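Side-chain contacts in virulence protein STM3117 (PDB 3HUH), which promotes replication of Salmonella inside host macrophages and may take part in the biosynthesis and modification of cell-wall peptidoglycan: residues 35-38 / 39-43; 50-53 / 54-58; 59-62 / 63-66. All blocks are in the same frame, centred on the assembly; numbering follows the deposited sequence.

Interaction 1: 35-38 / 39-43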
loop_
_atom_site.group_PDB
_atom_site.type_symbol
_atom_site.label_atom_id
_atom_site.label_comp_id
_atom_site.label_asym_id
_atom_site.label_seq_id
_atom_site.Cartn_x
_atom_site.Cartn_y
_atom_site.Cartn_z
ATOM N N SER A 35 -17.974 1.311 7.483
ATOM C CA SER A 35 -18.797 0.105 7.610
ATOM C C SER A 35 -18.881 -0.669 6.298
ATOM O O SER A 35 -18.732 -1.894 6.269
ATOM C CB SER A 35 -20.214 0.462 8.079
ATOM O OG SER A 35 -20.198 0.927 9.415
ATOM N N THR A 36 -19.121 0.056 5.212
ATOM C CA THR A 36 -19.230 -0.548 3.890
ATOM C C THR A 36 -17.904 -1.164 3.445
ATOM O O THR A 36 -17.872 -2.252 2.863
ATOM C CB THR A 36 -19.675 0.500 2.856
ATOM O OG1 THR A 36 -20.922 1.076 3.272
ATOM C CG2 THR A 36 -19.845 -0.133 1.498
ATOM N N THR A 37 -16.814 -0.460 3.725
ATOM C CA THR A 37 -15.482 -0.929 3.369
ATOM C C THR A 37 -15.159 -2.207 4.129
ATOM O O THR A 37 -14.661 -3.181 3.550
ATOM C CB THR A 37 -14.433 0.159 3.686
ATOM O OG1 THR A 37 -14.619 1.263 2.795
ATOM C CG2 THR A 37 -13.019 -0.379 3.536
ATOM N N ILE A 38 -15.454 -2.211 5.424
ATOM C CA ILE A 38 -15.185 -3.376 6.254
ATOM C C ILE A 38 -15.937 -4.596 5.734
ATOM O O ILE A 38 -15.362 -5.678 5.599
ATOM C CB ILE A 38 -15.559 -3.094 7.735
ATOM C CG1 ILE A 38 -14.513 -2.150 8.353
ATOM C CG2 ILE A 38 -15.648 -4.410 8.524
ATOM C CD1 ILE A 38 -14.774 -1.761 9.812
ATOM N N ARG A 39 -17.219 -4.428 5.430
ATOM C CA ARG A 39 -18.003 -5.549 4.926
ATOM C C ARG A 39 -17.393 -6.157 3.666
ATOM O O ARG A 39 -17.336 -7.377 3.520
ATOM C CB ARG A 39 -19.448 -5.122 4.661
ATOM C CG ARG A 39 -20.328 -5.131 5.900
ATOM C CD ARG A 39 -21.805 -4.998 5.531
ATOM N NE ARG A 39 -22.686 -5.423 6.618
ATOM C CZ ARG A 39 -22.775 -4.821 7.801
ATOM N NH1 ARG A 39 -22.034 -3.752 8.067
ATOM N NH2 ARG A 39 -23.610 -5.291 8.719
ATOM N N PHE A 40 -16.921 -5.308 2.760
ATOM C CA PHE A 40 -16.310 -5.788 1.525
ATOM C C PHE A 40 -15.027 -6.584 1.788
ATOM O O PHE A 40 -14.892 -7.727 1.335
ATOM C CB PHE A 40 -15.983 -4.613 0.598
ATOM C CG PHE A 40 -15.253 -5.019 -0.657
ATOM C CD1 PHE A 40 -15.944 -5.574 -1.732
ATOM C CD2 PHE A 40 -13.871 -4.857 -0.759
ATOM C CE1 PHE A 40 -15.267 -5.960 -2.894
ATOM C CE2 PHE A 40 -13.181 -5.241 -1.916
ATOM C CZ PHE A 40 -13.883 -5.794 -2.988
ATOM N N TYR A 41 -14.089 -5.995 2.528
ATOM C CA TYR A 41 -12.832 -6.688 2.784
ATOM C C TYR A 41 -12.976 -7.952 3.620
ATOM O O TYR A 41 -12.233 -8.918 3.424
ATOM C CB TYR A 41 -11.798 -5.724 3.392
ATOM C CG TYR A 41 -11.226 -4.781 2.350
ATOM C CD1 TYR A 41 -11.827 -3.552 2.085
ATOM C CD2 TYR A 41 -10.126 -5.155 1.571
ATOM C CE1 TYR A 41 -11.354 -2.715 1.071
ATOM C CE2 TYR A 41 -9.648 -4.329 0.548
ATOM C CZ TYR A 41 -10.265 -3.115 0.302
ATOM O OH TYR A 41 -9.806 -2.319 -0.727
ATOM N N GLU A 42 -13.930 -7.971 4.543
ATOM C CA GLU A 42 -14.128 -9.177 5.335
ATOM C C GLU A 42 -14.809 -10.271 4.508
ATOM O O GLU A 42 -14.308 -11.390 4.426
ATOM C CB GLU A 42 -14.965 -8.891 6.584
ATOM C CG GLU A 42 -14.247 -8.075 7.648
ATOM C CD GLU A 42 -14.897 -8.195 9.022
ATOM O OE1 GLU A 42 -16.144 -8.140 9.106
ATOM O OE2 GLU A 42 -14.160 -8.338 10.020
ATOM N N GLU A 43 -15.931 -9.941 3.874
ATOM C CA GLU A 43 -16.683 -10.933 3.104
ATOM C C GLU A 43 -16.019 -11.417 1.822
ATOM O O GLU A 43 -16.085 -12.605 1.498
ATOM C CB GLU A 43 -18.088 -10.405 2.787
ATOM C CG GLU A 43 -18.842 -9.914 4.011
ATOM C CD GLU A 43 -20.314 -9.658 3.748
ATOM O OE1 GLU A 43 -20.651 -9.110 2.676
ATOM O OE2 GLU A 43 -21.135 -9.996 4.625
#
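Ser35 to Ile38 and Arg39 to Glu42 are joined by four successive i to i+4 backbone hydrogen bonds, each spanning one helical turn. Arg39 N, Phe40 N, Tyr41 N and Glu42 N donate to the carbonyls of Ser35, Thr36, Thr37 and Ile38 in that order. The straightest is Tyr41 N to Thr37 O, 3.0 Å long with an angle of 175° at the hydrogen. Glu42 N to Ile38 O is 2.9 Å. This is a regular alpha helix.

Thr37 and Tyr41 lie side by side and point the same way. The methyl of Thr37 reaches the ring, with CG2 3.7 Å from Tyr41 CD1. The same CD1 lies 3.2 Å from Thr37 O, which meets the ring at its edge and in its plane.

Helix 34-43 belongs to the vicinal oxygen chelate (VOC) fold and packs on strands 21-31, 56-61 and 64-70 of its sheet. Tyr41 touches Leu29 and Leu59 there, and its OH is hydrogen-bonded to Asp132 OD2.

Ile38 and Glu42 form a second pair, also alongside each other. Ile38 CG2 is anti to the backbone N (chi1 of CG1 -73°), which turns this methyl towards the Glu42 carboxylate, 3.8 Å from OE1. Glu42 OE2 accepts a hydrogen bond from Ala49 N. On the exposed flank, Arg39 CG passes 3.6 Å from Ser35 O.

Interaction 2: 50-53 / 54-58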
loop_
_atom_site.group_PDB
_atom_site.type_symbol
_atom_site.label_atom_id
_atom_site.label_comp_id
_atom_site.label_asym_id
_atom_site.label_seq_id
_atom_site.Cartn_x
_atom_site.Cartn_y
_atom_site.Cartn_z
ATOM N N VAL A 50 -10.532 -4.911 13.092
ATOM C CA VAL A 50 -10.222 -4.717 14.507
ATOM C C VAL A 50 -10.292 -3.233 14.829
ATOM O O VAL A 50 -10.347 -2.393 13.926
ATOM C CB VAL A 50 -8.805 -5.198 14.877
ATOM C CG1 VAL A 50 -8.666 -6.684 14.609
ATOM C CG2 VAL A 50 -7.763 -4.394 14.110
ATOM N N THR A 51 -10.288 -2.922 16.120
ATOM C CA THR A 51 -10.335 -1.544 16.580
ATOM C C THR A 51 -9.113 -1.300 17.454
ATOM O O THR A 51 -8.916 -1.991 18.455
ATOM C CB THR A 51 -11.604 -1.273 17.410
ATOM O OG1 THR A 51 -12.763 -1.584 16.630
ATOM C CG2 THR A 51 -11.667 0.194 17.831
ATOM N N PHE A 52 -8.287 -0.334 17.063
ATOM C CA PHE A 52 -7.091 0.006 17.819
ATOM C C PHE A 52 -7.155 1.477 18.219
ATOM O O PHE A 52 -7.973 2.233 17.693
ATOM C CB PHE A 52 -5.829 -0.284 16.993
ATOM C CG PHE A 52 -5.648 0.617 15.805
ATOM C CD1 PHE A 52 -4.806 1.719 15.880
ATOM C CD2 PHE A 52 -6.294 0.346 14.598
ATOM C CE1 PHE A 52 -4.599 2.541 14.778
ATOM C CE2 PHE A 52 -6.095 1.165 13.483
ATOM C CZ PHE A 52 -5.242 2.265 13.575
ATOM N N LYS A 53 -6.293 1.878 19.147
ATOM C CA LYS A 53 -6.289 3.255 19.623
ATOM C C LYS A 53 -7.700 3.664 20.042
ATOM O O LYS A 53 -8.152 4.769 19.749
ATOM C CB LYS A 53 -5.765 4.201 18.541
ATOM C CG LYS A 53 -4.326 4.652 18.754
ATOM C CD LYS A 53 -3.358 3.480 18.774
ATOM C CE LYS A 53 -1.932 3.945 19.040
ATOM N NZ LYS A 53 -1.751 4.491 20.417
ATOM N N GLN A 54 -8.385 2.743 20.712
ATOM C CA GLN A 54 -9.740 2.945 21.226
ATOM C C GLN A 54 -10.906 3.039 20.244
ATOM O O GLN A 54 -11.968 2.470 20.494
ATOM C CB GLN A 54 -9.783 4.182 22.136
ATOM C CG GLN A 54 -11.178 4.467 22.688
ATOM C CD GLN A 54 -11.260 5.762 23.481
ATOM O OE1 GLN A 54 -11.001 6.849 22.959
ATOM N NE2 GLN A 54 -11.628 5.650 24.752
ATOM N N ASN A 55 -10.727 3.749 19.133
ATOM C CA ASN A 55 -11.827 3.921 18.189
ATOM C C ASN A 55 -11.464 3.897 16.702
ATOM O O ASN A 55 -12.281 4.270 15.863
ATOM C CB ASN A 55 -12.537 5.244 18.486
ATOM C CG ASN A 55 -11.567 6.412 18.530
ATOM O OD1 ASN A 55 -10.545 6.401 17.844
ATOM N ND2 ASN A 55 -11.882 7.421 19.330
ATOM N N ARG A 56 -10.257 3.459 16.370
ATOM C CA ARG A 56 -9.844 3.420 14.972
ATOM C C ARG A 56 -10.001 2.023 14.396
ATOM O O ARG A 56 -9.857 1.032 15.114
ATOM C CB ARG A 56 -8.396 3.879 14.848
ATOM C CG ARG A 56 -8.141 5.220 15.519
ATOM C CD ARG A 56 -6.858 5.814 15.033
ATOM N NE ARG A 56 -6.533 7.050 15.734
ATOM C CZ ARG A 56 -5.504 7.822 15.416
ATOM N NH1 ARG A 56 -4.717 7.477 14.402
ATOM N NH2 ARG A 56 -5.247 8.921 16.120
ATOM N N LYS A 57 -10.293 1.946 13.101
ATOM C CA LYS A 57 -10.484 0.662 12.437
ATOM C C LYS A 57 -9.340 0.254 11.523
ATOM O O LYS A 57 -8.719 1.092 10.858
ATOM C CB LYS A 57 -11.768 0.675 11.604
ATOM C CG LYS A 57 -13.054 0.658 12.408
ATOM C CD LYS A 57 -13.307 1.962 13.113
ATOM C CE LYS A 57 -14.626 1.887 13.863
ATOM N NZ LYS A 57 -14.611 0.819 14.906
ATOM N N ALA A 58 -9.071 -1.047 11.500
ATOM C CA ALA A 58 -8.042 -1.614 10.644
ATOM C C ALA A 58 -8.515 -2.977 10.159
ATOM O O ALA A 58 -9.419 -3.589 10.743
ATOM C CB ALA A 58 -6.729 -1.750 11.396
#
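Phe52 and Arg56 face each other at the last pair of a beta hairpin, where the two backbones exchange hydrogen bonds. Phe52 N to Arg56 O and Arg56 N to Phe52 O both measure 2.9 Å. Val50 and Ala58 form a second hydrogen-bonded pair, and the non-hydrogen-bonded pair of Thr51 and Lys57 lies between them.

The tight part is on the face that carries Val50, Phe52, Arg56 and Ala58. Phe52 CG sits between its backbone N and carbonyl carbon (chi1 68°), and the ring swings across to the partner strand. Arg56 CB lies over one ring face in a CH-pi contact, 3.8 Å from the ring centroid and 14° off the normal. Phe52 CE2 also packs 3.6 Å from Ala58 CB. The guanidinium plane of Arg56 is turned 55° from the ring, and this group makes a cation-pi contact with Phe75. The amine of Lys65 makes another with Phe52.

The turn and the face of Thr51 and Lys57 are looser. Lys53, Gln54 and Asn55 form an exposed three-residue loop, crossed by a weak hydrogen bond of 2.8 Å from Asn55 N to Lys53 O. On the Thr51 face, the lysine chain bends back alongside the threonine and leaves Lys57 NZ 3.5 Å from Thr51 OG1.

The hairpin lies at one side of its sheet, with strand 48-52 outermost in the chain. Strand 64-70 flanks 56-58, Lys57 rests on Ile34 and Ile38 of helix 34-43, and Thr119 of the second subunit packs on Phe52 and Lys53.

Interaction 3: 59-62 / 63-66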
loop_
_atom_site.group_PDB
_atom_site.type_symbol
_atom_site.label_atom_id
_atom_site.label_comp_id
_atom_site.label_asym_id
_atom_site.label_seq_id
_atom_site.Cartn_x
_atom_site.Cartn_y
_atom_site.Cartn_z
ATOM N N LEU A 59 -7.914 -3.429 9.071
ATOM C CA LEU A 59 -8.226 -4.721 8.487
ATOM C C LEU A 59 -6.930 -5.503 8.518
ATOM O O LEU A 59 -5.940 -5.117 7.894
ATOM C CB LEU A 59 -8.709 -4.559 7.046
ATOM C CG LEU A 59 -10.101 -3.931 6.911
ATOM C CD1 LEU A 59 -10.296 -3.426 5.496
ATOM C CD2 LEU A 59 -11.170 -4.954 7.291
ATOM N N ILE A 60 -6.944 -6.590 9.280
ATOM C CA ILE A 60 -5.792 -7.457 9.445
ATOM C C ILE A 60 -5.759 -8.570 8.402
ATOM O O ILE A 60 -6.785 -9.174 8.103
ATOM C CB ILE A 60 -5.824 -8.136 10.842
ATOM C CG1 ILE A 60 -5.975 -7.078 11.939
ATOM C CG2 ILE A 60 -4.603 -9.013 11.032
ATOM C CD1 ILE A 60 -4.902 -6.019 11.934
ATOM N N PHE A 61 -4.576 -8.833 7.853
ATOM C CA PHE A 61 -4.382 -9.921 6.897
ATOM C C PHE A 61 -2.906 -10.283 6.926
ATOM O O PHE A 61 -2.052 -9.402 7.002
ATOM C CB PHE A 61 -4.832 -9.522 5.482
ATOM C CG PHE A 61 -4.053 -8.396 4.885
ATOM C CD1 PHE A 61 -2.920 -8.645 4.114
ATOM C CD2 PHE A 61 -4.454 -7.080 5.086
ATOM C CE1 PHE A 61 -2.201 -7.599 3.553
ATOM C CE2 PHE A 61 -3.737 -6.027 4.528
ATOM C CZ PHE A 61 -2.610 -6.286 3.760
ATOM N N GLY A 62 -2.605 -11.576 6.874
ATOM C CA GLY A 62 -1.218 -12.001 6.939
ATOM C C GLY A 62 -0.585 -11.346 8.155
ATOM O O GLY A 62 -1.156 -11.366 9.248
ATOM N N ALA A 63 0.587 -10.752 7.962
ATOM C CA ALA A 63 1.292 -10.067 9.037
ATOM C C ALA A 63 1.326 -8.574 8.731
ATOM O O ALA A 63 2.256 -7.865 9.114
ATOM C CB ALA A 63 2.710 -10.612 9.163
ATOM N N GLN A 64 0.294 -8.100 8.041
ATOM C CA GLN A 64 0.206 -6.693 7.676
ATOM C C GLN A 64 -1.198 -6.207 8.006
ATOM O O GLN A 64 -2.003 -6.954 8.562
ATOM C CB GLN A 64 0.481 -6.527 6.173
ATOM C CG GLN A 64 1.905 -6.927 5.737
ATOM C CD GLN A 64 2.086 -6.981 4.216
ATOM O OE1 GLN A 64 1.423 -7.754 3.525
ATOM N NE2 GLN A 64 2.999 -6.167 3.696
ATOM N N LYS A 65 -1.484 -4.951 7.694
ATOM C CA LYS A 65 -2.818 -4.423 7.929
ATOM C C LYS A 65 -3.088 -3.167 7.119
ATOM O O LYS A 65 -2.164 -2.525 6.618
ATOM C CB LYS A 65 -3.055 -4.138 9.421
ATOM C CG LYS A 65 -2.298 -2.945 10.008
ATOM C CD LYS A 65 -2.874 -2.590 11.383
ATOM C CE LYS A 65 -2.084 -1.480 12.064
ATOM N NZ LYS A 65 -2.945 -0.768 13.059
ATOM N N ILE A 66 -4.366 -2.854 6.961
ATOM C CA ILE A 66 -4.783 -1.653 6.261
ATOM C C ILE A 66 -5.580 -0.828 7.263
ATOM O O ILE A 66 -6.615 -1.274 7.760
ATOM C CB ILE A 66 -5.669 -1.984 5.045
ATOM C CG1 ILE A 66 -4.808 -2.616 3.948
ATOM C CG2 ILE A 66 -6.360 -0.718 4.536
ATOM C CD1 ILE A 66 -5.591 -3.114 2.770
#
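Leu59 and Ile66 are paired by two backbone hydrogen bonds, Leu59 N to Ile66 O at 2.8 Å and Ile66 N to Leu59 O at 2.9 Å. Phe61 and Gln64 make the next hydrogen-bonded pair, less evenly. Gln64 N to Phe61 O is 2.9 Å. Phe61 N to Gln64 O is longer, 3.3 Å; it is straight at the hydrogen, but the donor stands above the carbonyl plane.

The side-chain amide of Gln64 is satisfied at both ends. NE2 donates to Ile24 O of the same chain, and OE1 accepts from Ile24 N of the second subunit. This amide therefore takes part in the dimer contact.

Gly62 and Ala63 are the corners of a turn close to type II', with a positive phi of 52° at Gly62. It closes a hairpin with a two-residue loop between strands 56-61 and 64-70, the central strands of a four-stranded mixed sheet of the VOC fold.

Phe61 dominates the packing. CG lies between the backbone N and the carbonyl carbon (chi1 63°), which carries the ring over the partner strand. One edge meets Ile66, with Phe61 CE2 3.6 Å from Ile66 CG1. Across the ring from CE2, CE1 is 3.6 Å from Gln64 OE1, and the amide plane is turned 63° from the ring. The backbone carbonyl of Gln64 lies over one ring face, offset toward the rim. Phe47 stacks on Phe61 and Phe91 meets it edge-to-face.

On the reverse face, Ile60 CD1 touches Lys65 CB at 3.6 Å. The extended lysine chain runs on to NZ, which hydrogen-bonds Asn67 OD1.

Interactions 2 and 3 are successive hairpins that share strand 56-61, and both touch the second subunit. Interaction 3 is mostly buried near the middle of the sheet, whereas interaction 2 is a surface contact further from the chain centre. Each uses a phenylalanine laid across to its partner strand. In the outer hairpin Phe52 meets cationic chains, and Lys65 links it to interaction 3. In the inner one Phe61 sits among other rings, an isoleucine and the Gln64 amide. Interaction 1 is partly buried and meets both hairpins through side chains. Its backbone bonds run i to i+4 within one helix, while those of the hairpins join cross-strand pairs.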